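PDB 2D5W: peptide ABC transporter, peptide-binding protein from Thermus thermophilus, which binds oligopeptides, here a pentapeptide, and probably delivers them to an ABC transporter for uptake across the membrane. Local coordinates for residues H333-E338 with L545-R550; K558-Y563 with I582-R587. One frame throughout, in Å; residues are numbered along the deposited sequence.

Contact 1 of 2, residues H333-E338 with L545-R550; sequences HALNRE and LPLYFR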
loop_
_atom_site.group_PDB
_atom_site.type_symbol
_atom_site.label_atom_id
_atom_site.label_comp_id
_atom_site.label_asym_id
_atom_site.label_seq_id
_atom_site.Cartn_x
_atom_site.Cartn_y
_atom_site.Cartn_z
ATOM N N HIS A 333 -11.109 23.109 -6.562
ATOM C CA HIS A 333 -12.173 23.717 -7.366
ATOM C C HIS A 333 -11.714 23.883 -8.816
ATOM O O HIS A 333 -12.540 24.012 -9.725
ATOM C CB HIS A 333 -12.566 25.098 -6.819
ATOM C CG HIS A 333 -13.560 25.059 -5.700
ATOM N ND1 HIS A 333 -14.780 24.426 -5.804
ATOM C CD2 HIS A 333 -13.537 25.628 -4.470
ATOM C CE1 HIS A 333 -15.466 24.608 -4.688
ATOM N NE2 HIS A 333 -14.733 25.335 -3.864
ATOM N N ALA A 334 -10.400 23.887 -9.030
ATOM C CA ALA A 334 -9.844 24.040 -10.371
ATOM C C ALA A 334 -9.582 22.706 -11.065
ATOM O O ALA A 334 -9.163 22.681 -12.219
ATOM C CB ALA A 334 -8.562 24.859 -10.311
ATOM N N LEU A 335 -9.808 21.601 -10.358
ATOM C CA LEU A 335 -9.613 20.274 -10.937
ATOM C C LEU A 335 -10.974 19.764 -11.400
ATOM O O LEU A 335 -11.863 19.517 -10.585
ATOM C CB LEU A 335 -9.021 19.311 -9.901
ATOM C CG LEU A 335 -7.702 19.733 -9.244
ATOM C CD1 LEU A 335 -7.156 18.574 -8.422
ATOM C CD2 LEU A 335 -6.687 20.145 -10.303
ATOM N N ASN A 336 -11.148 19.620 -12.710
ATOM C CA ASN A 336 -12.421 19.151 -13.235
ATOM C C ASN A 336 -12.479 17.635 -13.133
ATOM O O ASN A 336 -12.397 16.918 -14.132
ATOM C CB ASN A 336 -12.596 19.591 -14.687
ATOM C CG ASN A 336 -13.987 19.318 -15.203
ATOM O OD1 ASN A 336 -14.841 18.807 -14.476
ATOM N ND2 ASN A 336 -14.229 19.662 -16.462
ATOM N N ARG A 337 -12.632 17.157 -11.903
ATOM C CA ARG A 337 -12.672 15.729 -11.629
ATOM C C ARG A 337 -13.856 15.017 -12.268
ATOM O O ARG A 337 -13.703 13.927 -12.821
ATOM C CB ARG A 337 -12.663 15.497 -10.115
ATOM C CG ARG A 337 -11.405 16.026 -9.434
ATOM C CD ARG A 337 -11.489 15.874 -7.930
ATOM N NE ARG A 337 -12.555 16.701 -7.374
ATOM C CZ ARG A 337 -13.142 16.480 -6.203
ATOM N NH1 ARG A 337 -14.105 17.286 -5.781
ATOM N NH2 ARG A 337 -12.774 15.451 -5.452
ATOM N N GLU A 338 -15.038 15.618 -12.198
ATOM C CA GLU A 338 -16.197 14.981 -12.802
ATOM C C GLU A 338 -16.014 14.895 -14.315
ATOM O O GLU A 338 -16.364 13.890 -14.929
ATOM C CB GLU A 338 -17.481 15.745 -12.468
ATOM C CG GLU A 338 -18.735 15.094 -13.041
ATOM C CD GLU A 338 -18.981 13.689 -12.507
ATOM O OE1 GLU A 338 -19.717 12.926 -13.168
ATOM O OE2 GLU A 338 -18.459 13.346 -11.425
ATOM N N LEU A 545 -5.884 15.985 -1.808
ATOM C CA LEU A 545 -6.984 16.206 -2.736
ATOM C C LEU A 545 -7.492 14.868 -3.246
ATOM O O LEU A 545 -6.766 14.134 -3.916
ATOM C CB LEU A 545 -6.522 17.072 -3.911
ATOM C CG LEU A 545 -5.777 18.360 -3.543
ATOM C CD1 LEU A 545 -5.455 19.143 -4.806
ATOM C CD2 LEU A 545 -6.625 19.203 -2.603
ATOM N N PRO A 546 -8.743 14.521 -2.915
ATOM C CA PRO A 546 -9.278 13.241 -3.385
ATOM C C PRO A 546 -9.627 13.336 -4.865
ATOM O O PRO A 546 -10.188 14.340 -5.304
ATOM C CB PRO A 546 -10.508 13.047 -2.505
ATOM C CG PRO A 546 -11.014 14.461 -2.341
ATOM C CD PRO A 546 -9.746 15.270 -2.131
ATOM N N LEU A 547 -9.283 12.309 -5.639
ATOM C CA LEU A 547 -9.601 12.329 -7.063
ATOM C C LEU A 547 -10.715 11.338 -7.405
ATOM O O LEU A 547 -11.832 11.750 -7.713
ATOM C CB LEU A 547 -8.347 12.059 -7.909
ATOM C CG LEU A 547 -7.252 13.135 -7.820
ATOM C CD1 LEU A 547 -6.133 12.798 -8.796
ATOM C CD2 LEU A 547 -7.831 14.515 -8.134
ATOM N N TYR A 548 -10.429 10.041 -7.347
ATOM C CA TYR A 548 -11.446 9.037 -7.645
ATOM C C TYR A 548 -11.121 7.678 -7.039
ATOM O O TYR A 548 -9.974 7.405 -6.680
ATOM C CB TYR A 548 -11.654 8.897 -9.166
ATOM C CG TYR A 548 -10.400 8.659 -9.988
ATOM C CD1 TYR A 548 -9.674 9.726 -10.525
ATOM C CD2 TYR A 548 -9.954 7.365 -10.249
ATOM C CE1 TYR A 548 -8.534 9.500 -11.306
ATOM C CE2 TYR A 548 -8.820 7.133 -11.023
ATOM C CZ TYR A 548 -8.117 8.198 -11.548
ATOM O OH TYR A 548 -7.001 7.948 -12.316
ATOM N N PHE A 549 -12.145 6.837 -6.907
ATOM C CA PHE A 549 -11.980 5.490 -6.366
ATOM C C PHE A 549 -11.833 4.545 -7.553
ATOM O O PHE A 549 -12.602 4.610 -8.511
ATOM C CB PHE A 549 -13.189 5.091 -5.517
ATOM C CG PHE A 549 -13.359 5.922 -4.274
ATOM C CD1 PHE A 549 -12.370 5.947 -3.297
ATOM C CD2 PHE A 549 -14.517 6.664 -4.075
ATOM C CE1 PHE A 549 -12.537 6.705 -2.135
ATOM C CE2 PHE A 549 -14.691 7.420 -2.919
ATOM C CZ PHE A 549 -13.702 7.439 -1.950
ATOM N N ARG A 550 -10.850 3.660 -7.473
ATOM C CA ARG A 550 -10.547 2.739 -8.561
ATOM C C ARG A 550 -10.972 1.294 -8.399
ATOM O O ARG A 550 -11.222 0.814 -7.295
ATOM C CB ARG A 550 -9.038 2.760 -8.821
ATOM C CG ARG A 550 -8.530 4.090 -9.328
ATOM C CD ARG A 550 -7.015 4.189 -9.285
ATOM N NE ARG A 550 -6.356 3.111 -10.015
ATOM C CZ ARG A 550 -5.043 3.045 -10.196
ATOM N NH1 ARG A 550 -4.511 2.034 -10.871
ATOM N NH2 ARG A 550 -4.260 3.996 -9.700
#
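With CG anti to the carbonyl carbon (chi1 -62°) and a bend about the CG-CD bond (chi3 -65°), the R337 chain runs out from the start of its helix and lays its guanidinium beside P546 of the strand. There R337 NH2 donates to P546 O over 2.8 Å. The bond is far from straight, 139° at the hydrogen, and the donor stands above the carbonyl plane, so it does not follow a lone pair. R337 NH2 also rests 3.7 Å from P546 CG, while the aliphatic part of the chain crosses L547 at about a right angle, R337 CD lying 3.9 Å from L547 CD2. NH1 of the same guanidinium is taken by the backbone O of Y370, so two carbonyls fix its rotation.

The strand belongs to the mixed sheet of this periplasmic binding protein-type fold, and L547 and Y548 form a classic beta bulge opposite E304 of strand 293-308. N336, at the N-cap, holds G339 N and starts the helix that carries R337. An alanine at R337 would remove both donors and is likely to leave P546 O, in a buried contact, without this mate.

Next to the arginine, L335 CD1 rests against two strand leucines, 4.0 Å from L545 CD1 and 4.1 Å from L547 CD2.

Contact 2 of 2, residues K558-Y563 with I582-R587; sequences KGLVNY and IGWESR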
loop_
_atom_site.group_PDB
_atom_site.type_symbol
_atom_site.label_atom_id
_atom_site.label_comp_id
_atom_site.label_asym_id
_atom_site.label_seq_id
_atom_site.Cartn_x
_atom_site.Cartn_y
_atom_site.Cartn_z
ATOM N N LYS A 558 -7.389 -17.862 -20.638
ATOM C CA LYS A 558 -8.337 -18.943 -20.438
ATOM C C LYS A 558 -7.561 -20.197 -20.068
ATOM O O LYS A 558 -6.482 -20.454 -20.602
ATOM C CB LYS A 558 -9.173 -19.150 -21.703
ATOM C CG LYS A 558 -10.119 -17.979 -21.950
ATOM C CD LYS A 558 -10.964 -18.144 -23.193
ATOM C CE LYS A 558 -11.934 -16.980 -23.334
ATOM N NZ LYS A 558 -12.950 -16.933 -22.239
ATOM N N GLY A 559 -8.098 -20.953 -19.118
ATOM C CA GLY A 559 -7.433 -22.167 -18.678
ATOM C C GLY A 559 -6.727 -22.009 -17.340
ATOM O O GLY A 559 -6.471 -22.997 -16.655
ATOM N N LEU A 560 -6.407 -20.773 -16.963
ATOM C CA LEU A 560 -5.732 -20.519 -15.691
ATOM C C LEU A 560 -6.781 -20.389 -14.599
ATOM O O LEU A 560 -7.657 -19.534 -14.679
ATOM C CB LEU A 560 -4.913 -19.223 -15.759
ATOM C CG LEU A 560 -4.068 -18.933 -14.511
ATOM C CD1 LEU A 560 -2.915 -19.926 -14.432
ATOM C CD2 LEU A 560 -3.529 -17.511 -14.562
ATOM N N VAL A 561 -6.702 -21.234 -13.578
ATOM C CA VAL A 561 -7.675 -21.163 -12.499
ATOM C C VAL A 561 -7.086 -20.773 -11.153
ATOM O O VAL A 561 -5.891 -20.966 -10.883
ATOM C CB VAL A 561 -8.456 -22.493 -12.328
ATOM C CG1 VAL A 561 -9.339 -22.732 -13.542
ATOM C CG2 VAL A 561 -7.495 -23.645 -12.117
ATOM N N ASN A 562 -7.965 -20.211 -10.329
ATOM C CA ASN A 562 -7.675 -19.759 -8.979
ATOM C C ASN A 562 -6.862 -18.472 -8.860
ATOM O O ASN A 562 -6.475 -18.077 -7.761
ATOM C CB ASN A 562 -7.052 -20.901 -8.171
ATOM C CG ASN A 562 -7.974 -22.104 -8.089
ATOM O OD1 ASN A 562 -9.197 -21.955 -8.076
ATOM N ND2 ASN A 562 -7.397 -23.299 -8.031
ATOM N N TYR A 563 -6.613 -17.820 -9.995
ATOM C CA TYR A 563 -5.912 -16.534 -10.006
ATOM C C TYR A 563 -7.088 -15.569 -9.879
ATOM O O TYR A 563 -7.572 -15.018 -10.871
ATOM C CB TYR A 563 -5.193 -16.315 -11.339
ATOM C CG TYR A 563 -4.306 -15.087 -11.350
ATOM C CD1 TYR A 563 -2.980 -15.159 -10.925
ATOM C CD2 TYR A 563 -4.806 -13.844 -11.737
ATOM C CE1 TYR A 563 -2.171 -14.023 -10.884
ATOM C CE2 TYR A 563 -4.008 -12.702 -11.700
ATOM C CZ TYR A 563 -2.694 -12.798 -11.271
ATOM O OH TYR A 563 -1.908 -11.670 -11.217
ATOM N N ILE A 582 -2.737 -22.012 -7.798
ATOM C CA ILE A 582 -2.939 -21.400 -9.102
ATOM C C ILE A 582 -2.333 -22.343 -10.138
ATOM O O ILE A 582 -1.190 -22.782 -10.009
ATOM C CB ILE A 582 -2.271 -20.009 -9.176
ATOM C CG1 ILE A 582 -2.960 -19.065 -8.181
ATOM C CG2 ILE A 582 -2.351 -19.465 -10.599
ATOM C CD1 ILE A 582 -2.306 -17.708 -8.038
ATOM N N GLY A 583 -3.111 -22.674 -11.161
ATOM C CA GLY A 583 -2.605 -23.583 -12.169
ATOM C C GLY A 583 -3.474 -23.698 -13.402
ATOM O O GLY A 583 -4.529 -23.073 -13.504
ATOM N N TRP A 584 -3.012 -24.523 -14.334
ATOM C CA TRP A 584 -3.701 -24.751 -15.593
ATOM C C TRP A 584 -4.624 -25.961 -15.501
ATOM O O TRP A 584 -4.200 -27.043 -15.096
ATOM C CB TRP A 584 -2.667 -24.959 -16.698
ATOM C CG TRP A 584 -1.741 -23.787 -16.859
ATOM C CD1 TRP A 584 -0.459 -23.676 -16.402
ATOM C CD2 TRP A 584 -2.058 -22.534 -17.476
ATOM N NE1 TRP A 584 0.043 -22.428 -16.696
ATOM C CE2 TRP A 584 -0.920 -21.708 -17.352
ATOM C CE3 TRP A 584 -3.196 -22.030 -18.117
ATOM C CZ2 TRP A 584 -0.888 -20.400 -17.849
ATOM C CZ3 TRP A 584 -3.165 -20.731 -18.611
ATOM C CH2 TRP A 584 -2.016 -19.931 -18.473
ATOM N N GLU A 585 -5.885 -25.782 -15.877
ATOM C CA GLU A 585 -6.835 -26.885 -15.810
ATOM C C GLU A 585 -6.403 -28.093 -16.639
ATOM O O GLU A 585 -6.645 -29.233 -16.241
ATOM C CB GLU A 585 -8.228 -26.422 -16.246
ATOM C CG GLU A 585 -8.777 -25.294 -15.391
ATOM C CD GLU A 585 -10.249 -25.021 -15.639
ATOM O OE1 GLU A 585 -11.090 -25.550 -14.881
ATOM O OE2 GLU A 585 -10.564 -24.279 -16.592
ATOM N N SER A 586 -5.753 -27.855 -17.776
ATOM C CA SER A 586 -5.315 -28.956 -18.631
ATOM C C SER A 586 -4.180 -29.758 -17.993
ATOM O O SER A 586 -3.818 -30.829 -18.485
ATOM C CB SER A 586 -4.898 -28.441 -20.012
ATOM O OG SER A 586 -3.760 -27.607 -19.935
ATOM N N ARG A 587 -3.627 -29.231 -16.903
ATOM C CA ARG A 587 -2.567 -29.903 -16.151
ATOM C C ARG A 587 -3.206 -30.641 -14.976
ATOM O O ARG A 587 -2.540 -31.380 -14.250
ATOM C CB ARG A 587 -1.560 -28.883 -15.613
ATOM C CG ARG A 587 -0.492 -28.473 -16.604
ATOM C CD ARG A 587 0.647 -29.474 -16.606
ATOM N NE ARG A 587 1.681 -29.120 -17.572
ATOM C CZ ARG A 587 2.852 -29.742 -17.673
ATOM N NH1 ARG A 587 3.733 -29.354 -18.585
ATOM N NH2 ARG A 587 3.144 -30.747 -16.858
HETATM O O HOH W 1 -5.268 -25.190 -19.088
#
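K558 meets the indole of W584 through its backbone: K558 O lies in the ring plane at the edge, 3.9 Å from W584 CZ3. G559 follows with a positive phi of 103°, where a side chain would be jammed against the preceding carbonyl O. Its own carbonyl accepts the nearly straight bond from E585 N, 3.0 Å to G559 O, and a weak one from a water that also accepts from S586 N.

L560 has CG anti to the backbone N (chi1 -175°), which carries CD1 over the indole. The methyl sits 3.9 Å from the centroid of the six-membered ring of W584 and 7° off its normal, a CH-pi contact over the face. W584 NE1 is bound to S7 O, which helps fix the ring. The pairing is a two-stranded antiparallel ladder: L560 and W584 form a non-hydrogen-bonded pair with their side chains on one face, followed by V561 and G583 as a hydrogen-bonded pair. V561 N donates to G583 O at 2.8 Å in a nearly straight bond, and the return bond from G583 N to V561 O is longer, 3.3 Å. V561 itself points to the other face, where its closeness to the E585 chain is too short to be relied on.

N562 ends the ladder; its side chain binds backbone atoms of E581, V590, K592 and W593, and the backbone N562 O lies 3.7 Å from I582 CG1. The Y563 ring is met obliquely by I582, Y563 CD1 to I582 CD1 3.9 Å, and Y563 OH is bonded to T270 O.

Overall arrangement
Along the chain the two contacts come in series, contact 1 closing at strand 544-557 before contact 2 opens at strand 560-561, which follows almost at once. Their centres are about 38 Å apart and their nearest atoms about 14 Å, so they do not touch. Contact 1 joins the start of helix 337-345 to the seven-stranded mixed sheet; contact 2 is a small separate ladder whose side chains pack on strand 7-12 of the five-stranded sheet and on helices 2-5 and 31-40. Strand 544-557 thus leads out of the mixed sheet to contact 2, whose L560, Y563 and I582 pack this C-terminal part of the chain on strand 7-12.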